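Local coordinates for HydG protein (Carboxydothermus hydrogenoformans, PDB 4RTB) that uses radical S-adenosylmethionine chemistry to make carbon monoxide and cyanide, serving as a maturase of [FeFe]-hydrogenase, at residues 95-101 / 341-346; 236-240 / 270-275; 46-50 / 64-68; 423-427 / 464-469; 129-135 / 167-172. All coordinates share one frame; numbering follows the deposited sequence.

Interaction 1 (95-101 / 341-346)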
# COMPACT_ATOMS: atom_id res chain seq x y z
N ARG A 95 5.11 8.75 11.89
CA ARG A 95 5.98 8.05 10.96
C ARG A 95 5.29 7.68 9.65
O ARG A 95 4.23 7.05 9.65
CB ARG A 95 6.53 6.78 11.62
CG ARG A 95 7.68 6.15 10.87
CD ARG A 95 7.99 4.77 11.41
NE ARG A 95 6.88 3.85 11.20
CZ ARG A 95 7.00 2.65 10.63
NH1 ARG A 95 8.18 2.23 10.22
NH2 ARG A 95 5.93 1.89 10.49
N ILE A 96 5.91 8.07 8.54
CA ILE A 96 5.42 7.68 7.22
C ILE A 96 6.57 7.05 6.42
O ILE A 96 7.64 7.63 6.29
CB ILE A 96 4.82 8.88 6.46
CG1 ILE A 96 4.44 8.49 5.03
CG2 ILE A 96 5.78 10.08 6.47
CD1 ILE A 96 3.27 7.54 4.96
N VAL A 97 6.33 5.84 5.92
CA VAL A 97 7.37 5.11 5.21
C VAL A 97 7.31 5.38 3.72
O VAL A 97 6.23 5.36 3.12
CB VAL A 97 7.26 3.60 5.47
CG1 VAL A 97 8.44 2.87 4.85
CG2 VAL A 97 7.18 3.33 6.96
N LEU A 98 8.47 5.65 3.12
CA LEU A 98 8.52 5.98 1.70
C LEU A 98 9.19 4.88 0.87
O LEU A 98 10.20 4.30 1.28
CB LEU A 98 9.25 7.30 1.49
CG LEU A 98 8.71 8.52 2.23
CD1 LEU A 98 9.35 9.79 1.71
CD2 LEU A 98 7.19 8.61 2.13
N PHE A 99 8.61 4.60 -0.29
CA PHE A 99 9.17 3.63 -1.22
C PHE A 99 8.96 4.10 -2.65
O PHE A 99 8.13 4.98 -2.91
CB PHE A 99 8.55 2.25 -1.02
CG PHE A 99 7.13 2.15 -1.52
CD1 PHE A 99 6.08 2.58 -0.73
CD2 PHE A 99 6.86 1.61 -2.77
CE1 PHE A 99 4.77 2.48 -1.18
CE2 PHE A 99 5.56 1.51 -3.23
CZ PHE A 99 4.51 1.95 -2.43
N ALA A 100 9.70 3.51 -3.58
CA ALA A 100 9.54 3.81 -4.99
C ALA A 100 9.27 2.53 -5.78
O ALA A 100 9.96 1.52 -5.60
CB ALA A 100 10.78 4.51 -5.53
N PRO A 101 8.24 2.56 -6.63
CA PRO A 101 7.90 1.41 -7.48
C PRO A 101 8.81 1.32 -8.70
O PRO A 101 8.99 2.30 -9.41
CB PRO A 101 6.46 1.68 -7.88
CG PRO A 101 6.34 3.17 -7.86
CD PRO A 101 7.26 3.65 -6.77
N VAL A 341 -2.84 6.10 6.83
CA VAL A 341 -1.81 5.67 5.88
C VAL A 341 -0.43 5.62 6.54
O VAL A 341 -0.01 6.57 7.19
CB VAL A 341 -1.76 6.61 4.66
CG1 VAL A 341 -0.52 6.35 3.82
CG2 VAL A 341 -3.03 6.46 3.83
N SER A 342 0.28 4.51 6.36
CA SER A 342 1.60 4.35 6.96
C SER A 342 2.70 4.17 5.92
O SER A 342 3.88 4.23 6.24
CB SER A 342 1.60 3.16 7.92
OG SER A 342 1.20 1.97 7.26
N GLN A 343 2.30 3.96 4.66
CA GLN A 343 3.26 3.80 3.57
C GLN A 343 2.86 4.62 2.35
O GLN A 343 1.67 4.77 2.04
CB GLN A 343 3.40 2.33 3.18
CG GLN A 343 4.62 1.65 3.77
CD GLN A 343 5.00 0.38 3.03
OE1 GLN A 343 5.58 0.43 1.95
NE2 GLN A 343 4.66 -0.76 3.61
N MET A 344 3.86 5.11 1.63
CA MET A 344 3.62 6.05 0.53
C MET A 344 4.60 5.91 -0.62
O MET A 344 5.78 5.61 -0.42
CB MET A 344 3.69 7.48 1.06
CG MET A 344 2.38 8.22 1.05
SD MET A 344 2.67 9.87 1.70
CE MET A 344 4.06 10.36 0.69
N SER A 345 4.11 6.14 -1.84
CA SER A 345 4.97 6.16 -3.01
C SER A 345 5.36 7.60 -3.34
O SER A 345 4.52 8.42 -3.69
CB SER A 345 4.26 5.52 -4.21
OG SER A 345 3.18 6.32 -4.65
N ALA A 346 6.65 7.90 -3.21
CA ALA A 346 7.14 9.24 -3.46
C ALA A 346 8.07 9.28 -4.66
O ALA A 346 8.89 8.38 -4.85
CB ALA A 346 7.85 9.78 -2.24
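Val-341 meets Ile-96 by its CG1 branch, which lies 4.1 Å from Ile-96 CD1. The next residue starts the backbone pairing. Ser-342 O accepts from Val-97 N at 2.9 Å, with the donor tilted 34° from the carbonyl plane. The hydroxyl of Ser-342 turns to another strand and bonds to Ile-322 N. Gln-343 runs side by side with Val-97, its CG 3.7 Å from Val-97 CB. Its side chain crosses Phe-99 at about a right angle, the amide and ring planes 82° apart. OE1 comes obliquely to the ring atom CD1, a contact, not a bond. Met-344 is held from both ends of its backbone: its N gives to Val-97 O at 2.8 Å, and its O takes from Phe-99 N at 3.0 Å. Its side chain lies on the other side of the sheet, beside Leu-98. There CB is 3.8 Å from Leu-98 CD2, and a bend at chi3 brings CE to the same methyl while SD stays near Ile-96 CG1. Ser-345 places CB over one face of the Phe-99 ring. The ring can reach it because chi1 of Phe-99 is 73°, which folds it back across the neighbouring strand. Ala-346 N closes the ladder on Phe-99 O at 3.3 Å. This parallel pairing joins the first strand of the TIM barrel to the last, 343-345, and closes the barrel. Arg-148 and Leu-150 of the next strand touch Phe-99, while helices 330-339 and 375-384 cover Met-344. The chemistry implies a seam held by four backbone bonds, with a largely apolar side toward the helices and a more mixed side around Gln-343.

Interaction 2 (236-240 / 270-275); sequences ERAIE and YLKKKF
Phe-275 lays one face of its ring against Ile-239. The CG2 methyl of Ile-239 sits 3.8 Å from the centroid of the Phe-275 ring and 19° off its normal, a CH-pi contact. This methyl is anti to the backbone N of Ile-239, with CG1 lying beside that N, so it is the shorter branch that meets the ring. The opposite face is covered from within its own helix by Lys-274 CG. Glu-236 comes to the ring edge, with CG 3.5 Å from Phe-275 CE2. Glu-240 approaches the same end of the ring, its CG 3.7 Å from Phe-275 CE1.

Glu-236 also carries the polar part of the contact. Its chain bends at chi2 and swings the carboxylate over to Tyr-270. Tyr-270 OH donates to Glu-236 OE1 at 2.8 Å. The hydroxyl arrives from above the carboxylate plane, 65° out of it. The other oxygen, OE2, lies at the edge of the tyrosine ring near CE1. One glutamate thus lends its aliphatic part to a phenylalanine and its charged end to a tyrosine.

The two helical segments run at 33° to each other, with axes 12.2 Å apart. Helices 234-240 and 257-275 are successive outer helices of the barrel. Strand 246-249 lies between them in sequence and beneath them in space: Ile-239 rests on Ile-246, and Leu-271 on Ile-248.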
# COMPACT_ATOMS: atom_id res chain seq x y z
N GLU A 236 -2.68 -17.23 0.22
CA GLU A 236 -2.65 -18.47 1.00
C GLU A 236 -1.49 -19.34 0.55
O GLU A 236 -0.70 -19.82 1.37
CB GLU A 236 -3.96 -19.23 0.86
CG GLU A 236 -4.80 -19.24 2.12
CD GLU A 236 -6.27 -19.07 1.81
OE1 GLU A 236 -6.99 -20.09 1.74
OE2 GLU A 236 -6.70 -17.91 1.63
N ARG A 237 -1.39 -19.55 -0.76
CA ARG A 237 -0.30 -20.32 -1.33
C ARG A 237 1.04 -19.66 -1.03
O ARG A 237 2.02 -20.35 -0.75
CB ARG A 237 -0.50 -20.48 -2.84
CG ARG A 237 -1.57 -21.50 -3.19
CD ARG A 237 -1.79 -21.59 -4.69
NE ARG A 237 -2.91 -20.75 -5.13
CZ ARG A 237 -2.78 -19.71 -5.94
NH1 ARG A 237 -1.59 -19.37 -6.41
NH2 ARG A 237 -3.85 -19.01 -6.29
N ALA A 238 1.08 -18.34 -1.07
CA ALA A 238 2.31 -17.61 -0.77
C ALA A 238 2.75 -17.88 0.66
O ALA A 238 3.93 -18.09 0.93
CB ALA A 238 2.12 -16.12 -1.01
N ILE A 239 1.78 -17.88 1.58
CA ILE A 239 2.04 -18.16 2.98
C ILE A 239 2.55 -19.59 3.18
O ILE A 239 3.62 -19.79 3.76
CB ILE A 239 0.77 -17.97 3.84
CG1 ILE A 239 0.38 -16.49 3.90
CG2 ILE A 239 1.00 -18.49 5.25
CD1 ILE A 239 1.34 -15.64 4.70
N GLU A 240 1.80 -20.56 2.68
CA GLU A 240 2.13 -21.96 2.91
C GLU A 240 3.43 -22.37 2.21
O GLU A 240 4.00 -23.42 2.52
CB GLU A 240 0.97 -22.86 2.45
CG GLU A 240 -0.35 -22.51 3.13
CD GLU A 240 -1.40 -23.60 2.99
OE1 GLU A 240 -1.73 -24.24 4.02
OE2 GLU A 240 -1.88 -23.82 1.86
N TYR A 270 -9.78 -13.34 8.02
CA TYR A 270 -9.61 -14.74 7.62
C TYR A 270 -8.16 -15.19 7.76
O TYR A 270 -7.89 -16.23 8.37
CB TYR A 270 -10.08 -14.94 6.18
CG TYR A 270 -9.71 -16.29 5.60
CD1 TYR A 270 -8.55 -16.45 4.84
CD2 TYR A 270 -10.51 -17.40 5.80
CE1 TYR A 270 -8.21 -17.67 4.31
CE2 TYR A 270 -10.18 -18.63 5.26
CZ TYR A 270 -9.02 -18.76 4.52
OH TYR A 270 -8.68 -19.98 3.98
N LEU A 271 -7.24 -14.42 7.19
CA LEU A 271 -5.82 -14.75 7.29
C LEU A 271 -5.37 -14.87 8.74
O LEU A 271 -4.69 -15.84 9.11
CB LEU A 271 -4.97 -13.70 6.56
CG LEU A 271 -4.55 -13.98 5.11
CD1 LEU A 271 -4.73 -15.45 4.74
CD2 LEU A 271 -5.28 -13.06 4.14
N LYS A 272 -5.76 -13.89 9.56
CA LYS A 272 -5.41 -13.90 10.98
C LYS A 272 -5.91 -15.16 11.68
O LYS A 272 -5.19 -15.77 12.47
CB LYS A 272 -5.98 -12.66 11.67
N LYS A 273 -7.15 -15.55 11.39
CA LYS A 273 -7.73 -16.74 12.01
C LYS A 273 -7.07 -18.03 11.53
O LYS A 273 -6.89 -18.97 12.31
CB LYS A 273 -9.24 -16.80 11.74
N LYS A 274 -6.70 -18.07 10.25
CA LYS A 274 -6.21 -19.31 9.64
C LYS A 274 -4.74 -19.58 9.93
O LYS A 274 -4.37 -20.70 10.26
CB LYS A 274 -6.44 -19.28 8.13
CG LYS A 274 -6.09 -20.58 7.42
N PHE A 275 -3.89 -18.56 9.79
CA PHE A 275 -2.45 -18.78 9.90
C PHE A 275 -1.84 -18.17 11.16
O PHE A 275 -0.65 -18.37 11.44
CB PHE A 275 -1.73 -18.24 8.67
CG PHE A 275 -2.16 -18.90 7.39
CD1 PHE A 275 -1.67 -20.15 7.04
CD2 PHE A 275 -3.05 -18.27 6.54
CE1 PHE A 275 -2.07 -20.76 5.87
CE2 PHE A 275 -3.45 -18.87 5.36
CZ PHE A 275 -2.95 -20.12 5.02

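Interaction 3 (46-50 / 64-68)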
# COMPACT_ATOMS: atom_id res chain seq x y z
N GLU A 46 -28.76 2.51 15.16
CA GLU A 46 -27.47 1.86 14.91
C GLU A 46 -26.35 2.88 14.93
O GLU A 46 -25.40 2.75 15.70
CB GLU A 46 -27.49 1.12 13.57
CG GLU A 46 -28.88 0.89 13.01
CD GLU A 46 -29.57 -0.32 13.60
OE1 GLU A 46 -30.65 -0.68 13.11
OE2 GLU A 46 -29.02 -0.91 14.56
N ILE A 47 -26.49 3.92 14.10
CA ILE A 47 -25.48 4.96 14.02
C ILE A 47 -25.10 5.43 15.41
O ILE A 47 -23.92 5.44 15.78
CB ILE A 47 -25.95 6.15 13.17
CG1 ILE A 47 -26.14 5.73 11.71
CG2 ILE A 47 -24.96 7.30 13.27
CD1 ILE A 47 -26.50 6.87 10.78
N SER A 48 -26.12 5.76 16.21
CA SER A 48 -25.91 6.25 17.56
C SER A 48 -24.97 5.33 18.33
O SER A 48 -23.93 5.77 18.81
CB SER A 48 -27.24 6.39 18.31
OG SER A 48 -28.09 7.31 17.66
N GLN A 49 -25.32 4.04 18.39
CA GLN A 49 -24.54 3.12 19.20
C GLN A 49 -23.12 3.08 18.67
O GLN A 49 -22.15 3.12 19.45
CB GLN A 49 -25.19 1.72 19.24
CG GLN A 49 -25.04 0.87 18.00
CD GLN A 49 -26.06 -0.25 17.92
OE1 GLN A 49 -26.95 -0.35 18.77
NE2 GLN A 49 -25.95 -1.09 16.90
N ILE A 50 -22.98 3.09 17.34
CA ILE A 50 -21.66 3.05 16.73
C ILE A 50 -20.86 4.24 17.22
O ILE A 50 -19.72 4.09 17.67
CB ILE A 50 -21.73 3.05 15.19
CG1 ILE A 50 -22.49 1.82 14.69
CG2 ILE A 50 -20.32 3.07 14.60
CD1 ILE A 50 -22.67 1.78 13.19
N GLU A 64 -21.13 -2.82 11.61
CA GLU A 64 -21.10 -1.44 12.07
C GLU A 64 -20.08 -0.61 11.30
O GLU A 64 -20.26 0.60 11.13
CB GLU A 64 -20.80 -1.39 13.58
CG GLU A 64 -21.41 -2.55 14.36
CD GLU A 64 -21.54 -2.26 15.84
OE1 GLU A 64 -20.76 -2.83 16.63
OE2 GLU A 64 -22.44 -1.48 16.22
N ALA A 65 -19.02 -1.25 10.84
CA ALA A 65 -18.05 -0.61 9.96
C ALA A 65 -18.72 -0.28 8.63
O ALA A 65 -18.52 0.80 8.07
CB ALA A 65 -16.84 -1.51 9.74
N GLY A 66 -19.51 -1.23 8.14
CA GLY A 66 -20.25 -1.05 6.90
C GLY A 66 -21.19 0.14 6.97
O GLY A 66 -21.22 0.98 6.06
N ILE A 67 -21.94 0.22 8.06
CA ILE A 67 -22.82 1.35 8.32
C ILE A 67 -22.02 2.65 8.43
O ILE A 67 -22.42 3.68 7.91
CB ILE A 67 -23.63 1.13 9.62
CG1 ILE A 67 -24.45 -0.15 9.51
CG2 ILE A 67 -24.52 2.33 9.90
CD1 ILE A 67 -24.85 -0.73 10.84
N ALA A 68 -20.87 2.57 9.09
CA ALA A 68 -20.00 3.73 9.28
C ALA A 68 -19.54 4.29 7.95
O ALA A 68 -19.39 5.50 7.79
CB ALA A 68 -18.80 3.36 10.15
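Ile-50 reaches across to Glu-64 and Ile-67 with an extended CG1 branch. Chi1 of -61° sets CG1 anti to the carbonyl carbon, and chi2 of 177° carries CD1 straight on toward the other helix. CD1 of Ile-50 ends 3.8 Å from Ile-67 CB and 3.7 Å from Glu-64 CB. Glu-64 points the opposite way, and the two chains slide past each other. The glutamate is extended beyond CG, so that its OE2 passes Ile-50 CG1 at 3.6 Å.

Ile-67 has a similar conformation. Its CG2 is the branch that meets Ile-47, at 4.2 Å from Ile-47 CG1. Ile-67 CD1 lies 4.2 Å from Glu-46 CB and is also near Ile-50 CD1.

Gln-49 CG sits between the backbone N and the carbonyl carbon (chi1 75°), and the chain runs out extended across Glu-64 at about a right angle. The amide and carboxylate planes are nearly perpendicular. NE2 of Gln-49 stays 3.6 Å from Glu-64 OE2, too far to count as a bond.

The helices, 43-56 and 62-70, belong to the helical part that precedes the first barrel strand. The second also packs on the outer barrel helix 303-316, through Ala-65 and Ala-68. The chemistry is mostly apolar, with one buried glutamate, Glu-64, set among the isoleucines. Its charge is answered from helix 43-56, by a salt bridge between OE1 and Lys-53, which probably makes its place beside Ile-50 less costly.

Interaction 4 (423-427 / 464-469)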
# COMPACT_ATOMS: atom_id res chain seq x y z
N LEU A 423 14.02 7.13 12.94
CA LEU A 423 14.89 8.26 13.19
C LEU A 423 16.19 8.13 12.42
O LEU A 423 16.57 9.03 11.69
CB LEU A 423 15.19 8.40 14.68
CG LEU A 423 14.11 8.97 15.59
CD1 LEU A 423 14.50 8.79 17.04
CD2 LEU A 423 13.88 10.44 15.27
N PHE A 424 16.86 6.99 12.59
CA PHE A 424 18.17 6.82 11.99
C PHE A 424 18.11 6.58 10.49
O PHE A 424 19.06 6.92 9.78
CB PHE A 424 18.92 5.68 12.68
CG PHE A 424 19.52 6.09 13.99
CD1 PHE A 424 20.62 6.92 14.02
CD2 PHE A 424 18.96 5.67 15.18
CE1 PHE A 424 21.17 7.31 15.22
CE2 PHE A 424 19.51 6.06 16.39
CZ PHE A 424 20.62 6.88 16.40
N SER A 425 17.02 6.01 9.99
CA SER A 425 16.85 5.89 8.55
C SER A 425 16.78 7.29 7.95
O SER A 425 17.43 7.59 6.94
CB SER A 425 15.60 5.08 8.20
OG SER A 425 14.42 5.74 8.60
N PHE A 426 16.02 8.17 8.61
CA PHE A 426 15.91 9.55 8.16
C PHE A 426 17.23 10.29 8.32
O PHE A 426 17.57 11.16 7.51
CB PHE A 426 14.79 10.27 8.92
CG PHE A 426 14.53 11.66 8.42
CD1 PHE A 426 14.69 12.76 9.25
CD2 PHE A 426 14.11 11.87 7.11
CE1 PHE A 426 14.45 14.04 8.79
CE2 PHE A 426 13.87 13.15 6.65
CZ PHE A 426 14.03 14.24 7.49
N VAL A 427 17.98 9.95 9.37
CA VAL A 427 19.31 10.52 9.57
C VAL A 427 20.19 10.18 8.38
O VAL A 427 20.83 11.05 7.80
CB VAL A 427 19.97 9.99 10.87
CG1 VAL A 427 21.44 10.37 10.91
CG2 VAL A 427 19.26 10.53 12.10
N ALA A 464 23.65 10.61 20.00
CA ALA A 464 24.19 9.89 18.85
C ALA A 464 23.84 10.56 17.52
O ALA A 464 24.70 10.72 16.65
CB ALA A 464 23.69 8.46 18.85
N ILE A 465 22.58 10.95 17.38
CA ILE A 465 22.11 11.67 16.19
C ILE A 465 22.90 12.95 15.97
O ILE A 465 23.30 13.26 14.85
CB ILE A 465 20.61 12.02 16.30
CG1 ILE A 465 19.76 10.75 16.28
CG2 ILE A 465 20.19 12.95 15.17
CD1 ILE A 465 18.29 11.02 16.46
N GLU A 466 23.14 13.69 17.05
CA GLU A 466 23.88 14.94 16.93
C GLU A 466 25.34 14.68 16.60
O GLU A 466 25.98 15.48 15.91
CB GLU A 466 23.75 15.77 18.21
CG GLU A 466 24.09 17.24 18.01
CD GLU A 466 23.66 18.10 19.18
OE1 GLU A 466 23.39 17.54 20.26
OE2 GLU A 466 23.58 19.34 19.01
N TYR A 467 25.88 13.56 17.08
CA TYR A 467 27.24 13.18 16.74
C TYR A 467 27.36 12.88 15.24
O TYR A 467 28.28 13.36 14.57
CB TYR A 467 27.70 11.96 17.55
CG TYR A 467 29.08 11.45 17.18
CD1 TYR A 467 29.24 10.45 16.24
CD2 TYR A 467 30.22 11.97 17.79
CE1 TYR A 467 30.50 9.98 15.90
CE2 TYR A 467 31.48 11.51 17.46
CZ TYR A 467 31.61 10.51 16.51
OH TYR A 467 32.86 10.05 16.18
N ILE A 468 26.43 12.07 14.73
CA ILE A 468 26.42 11.68 13.33
C ILE A 468 26.38 12.89 12.40
O ILE A 468 27.13 12.97 11.42
CB ILE A 468 25.23 10.76 13.01
CG1 ILE A 468 25.39 9.42 13.74
CG2 ILE A 468 25.09 10.54 11.51
CD1 ILE A 468 24.30 8.42 13.43
N LEU A 469 25.52 13.85 12.71
CA LEU A 469 25.38 15.05 11.90
C LEU A 469 26.33 16.16 12.37
O LEU A 469 25.90 17.28 12.66
CB LEU A 469 23.93 15.55 11.95
CG LEU A 469 22.87 14.50 11.61
CD1 LEU A 469 21.47 15.07 11.76
CD2 LEU A 469 23.08 13.94 10.21
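Helical segments 423-427 and 464-468 run almost parallel, 8° apart with axes 11.2 Å from each other, and come closest at Val-427 and Ile-465, whose CA atoms are 7.3 Å apart. The gap is filled by side chains alone, all of them apolar. Val-427 divides its two methyls among three partners. CG1 lies 3.7 Å from Ile-468 CG2 and also touches Leu-469 CD2. CG2 lies 4.0 Å from Ile-465 CG2. The fork works because chi1 is 169°: CG1 is anti to the backbone N, CG2 is anti to the carbonyl carbon, and each methyl faces a different part of the second helix.

The contact lies in the helical C-terminal part of the chain, outside the ring of barrel strands. Helix 419-432 stands between the two regions. Its Phe-426 side packs on strand 388-390 and helix 375-384, while its Val-427 side receives the last helix, 459-468. Helix 438-454 completes the group, and its Leu-448 touches both Leu-423 and Val-427.

Phe-424 extends the contact along one margin. Its ring meets Ile-468 and Ala-464 edge-on, with CE1 3.8 Å from Ile-468 CD1 and CZ 4.2 Å from Ala-464 CB. Ile-465 approaches the same ring obliquely, CG1 being 3.9 Å from Phe-424 CE1. The CD1 methyl of Ile-465 goes on to Leu-423, ending 4.4 Å from its CB. Leu-469, the first residue to leave helical geometry, still turns its side chain inward and also meets Tyr-441 and Asn-445 of helix 438-454.

Interaction 5 (129-135 / 167-172)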
# COMPACT_ATOMS: atom_id res chain seq x y z
N LEU A 129 12.82 -4.82 -19.36
CA LEU A 129 14.15 -4.30 -19.05
C LEU A 129 15.21 -5.39 -18.93
O LEU A 129 14.98 -6.42 -18.29
CB LEU A 129 14.11 -3.49 -17.76
CG LEU A 129 13.25 -2.23 -17.80
CD1 LEU A 129 12.89 -1.79 -16.39
CD2 LEU A 129 13.98 -1.13 -18.54
N SER A 130 16.37 -5.16 -19.53
CA SER A 130 17.50 -6.06 -19.36
C SER A 130 18.02 -5.98 -17.93
O SER A 130 17.57 -5.14 -17.15
CB SER A 130 18.63 -5.72 -20.34
OG SER A 130 19.26 -4.50 -19.99
N LEU A 131 18.96 -6.85 -17.59
CA LEU A 131 19.54 -6.85 -16.26
C LEU A 131 20.23 -5.53 -15.96
O LEU A 131 20.04 -4.94 -14.90
CB LEU A 131 20.53 -8.01 -16.11
CG LEU A 131 21.00 -8.25 -14.67
CD1 LEU A 131 20.19 -9.37 -14.04
CD2 LEU A 131 22.49 -8.56 -14.63
N GLU A 132 21.02 -5.06 -16.92
CA GLU A 132 21.74 -3.80 -16.78
C GLU A 132 20.78 -2.63 -16.60
O GLU A 132 21.02 -1.74 -15.77
CB GLU A 132 22.64 -3.56 -18.00
CG GLU A 132 23.56 -4.73 -18.33
N GLU A 133 19.69 -2.62 -17.36
CA GLU A 133 18.69 -1.56 -17.28
C GLU A 133 18.00 -1.53 -15.92
O GLU A 133 17.92 -0.48 -15.28
CB GLU A 133 17.65 -1.71 -18.40
CG GLU A 133 18.04 -1.00 -19.69
CD GLU A 133 17.40 -1.62 -20.92
OE1 GLU A 133 17.84 -1.30 -22.05
OE2 GLU A 133 16.45 -2.42 -20.77
N ALA A 134 17.51 -2.69 -15.48
CA ALA A 134 16.84 -2.80 -14.18
C ALA A 134 17.77 -2.39 -13.04
O ALA A 134 17.39 -1.61 -12.16
CB ALA A 134 16.34 -4.22 -13.97
N VAL A 135 19.00 -2.91 -13.06
CA VAL A 135 19.99 -2.56 -12.05
C VAL A 135 20.28 -1.06 -12.05
O VAL A 135 20.41 -0.44 -10.99
CB VAL A 135 21.30 -3.35 -12.27
CG1 VAL A 135 22.50 -2.60 -11.69
CG2 VAL A 135 21.19 -4.74 -11.65
N GLU A 167 17.14 -13.93 -11.91
CA GLU A 167 18.40 -13.30 -12.30
C GLU A 167 18.49 -11.84 -11.86
O GLU A 167 19.57 -11.35 -11.54
CB GLU A 167 18.62 -13.41 -13.81
CG GLU A 167 19.59 -14.51 -14.21
CD GLU A 167 20.36 -14.18 -15.48
OE1 GLU A 167 20.01 -13.18 -16.14
OE2 GLU A 167 21.31 -14.92 -15.81
N ILE A 168 17.36 -11.15 -11.83
CA ILE A 168 17.38 -9.71 -11.58
C ILE A 168 17.45 -9.31 -10.10
O ILE A 168 18.24 -8.44 -9.73
CB ILE A 168 16.15 -9.03 -12.23
CG1 ILE A 168 16.39 -8.92 -13.74
CG2 ILE A 168 15.89 -7.66 -11.62
CD1 ILE A 168 15.52 -7.89 -14.43
N ILE A 169 16.64 -9.94 -9.26
CA ILE A 169 16.56 -9.54 -7.85
C ILE A 169 17.89 -9.69 -7.08
O ILE A 169 18.32 -8.73 -6.42
CB ILE A 169 15.44 -10.31 -7.11
CG1 ILE A 169 14.07 -9.80 -7.57
CG2 ILE A 169 15.58 -10.15 -5.61
CD1 ILE A 169 12.91 -10.48 -6.90
N PRO A 170 18.55 -10.86 -7.15
CA PRO A 170 19.83 -10.94 -6.44
C PRO A 170 20.86 -9.97 -7.00
O PRO A 170 21.72 -9.48 -6.26
CB PRO A 170 20.28 -12.39 -6.68
CG PRO A 170 19.05 -13.12 -7.03
CD PRO A 170 18.22 -12.15 -7.80
N ALA A 171 20.76 -9.69 -8.29
CA ALA A 171 21.63 -8.71 -8.94
C ALA A 171 21.43 -7.33 -8.32
O ALA A 171 22.39 -6.61 -8.09
CB ALA A 171 21.38 -8.68 -10.44
N ILE A 172 20.18 -6.97 -8.06
CA ILE A 172 19.86 -5.71 -7.40
C ILE A 172 20.40 -5.70 -5.97
O ILE A 172 21.06 -4.75 -5.56
CB ILE A 172 18.35 -5.43 -7.39
CG1 ILE A 172 17.88 -4.96 -8.77
CG2 ILE A 172 18.00 -4.38 -6.35
CD1 ILE A 172 16.41 -4.58 -8.82
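Two neighbouring outer helices of the radical SAM barrel, 131-144 and 158-175, pack here through Leu-131, Ala-134, Ile-168 and Ala-171. Strand 148-153 comes between them in the sequence, so they are consecutive helices of the beta-alpha barrel. The segments cross at -45°, with axes 9.8 Å apart. Small residues allow the close approach. Ala-171 CB fits between two side chains of the first helix, 3.9 Å from Leu-131 CD1 and 4.1 Å from Val-135 CG2. Ile-168 also reaches toward the first helix. Its CD1 lies 3.8 Å from Ala-134 CB, while its CG1 lies 3.8 Å from Leu-131 CD1. The CG of Leu-131 is anti to the backbone N (chi1 -169°), which carries the isobutyl end toward the second helix, where CD1 touches both Ile-168 and Ala-171. Further along, Val-135 CG2 also nears Ile-172. The second helix is kinked at Pro-170, whose N has no bond to the turn before. Its Tyr-164 hydroxyl bonds to Leu-129 O, just before the first helix begins. That beginning is a capping box: Glu-133 N gives to Ser-130 OG at 3.3 Å, and Ser-130 N gives to Glu-133 OE2 at 3.0 Å, from above the carboxylate plane.

How the interactions relate
Interaction 1 is the buried one, about 8 Å from the centre of the chain. It alone of the five joins strands, and it is held by backbone bonds. The others join helices through side chains and are partly buried. Interactions 2 and 5 both pair neighbouring outer helices of the barrel, and both are nested in the loop that interaction 1 closes. Interaction 2 adds a tyrosine-carboxylate bond, whereas interaction 5 is apolar across the helices. Interactions 3 and 4 lie in added helical parts before and after the barrel, with centres 45 Å apart. Interaction 4 is wholly apolar; interaction 3 includes a buried glutamate beside its isoleucines. None of the five touches another.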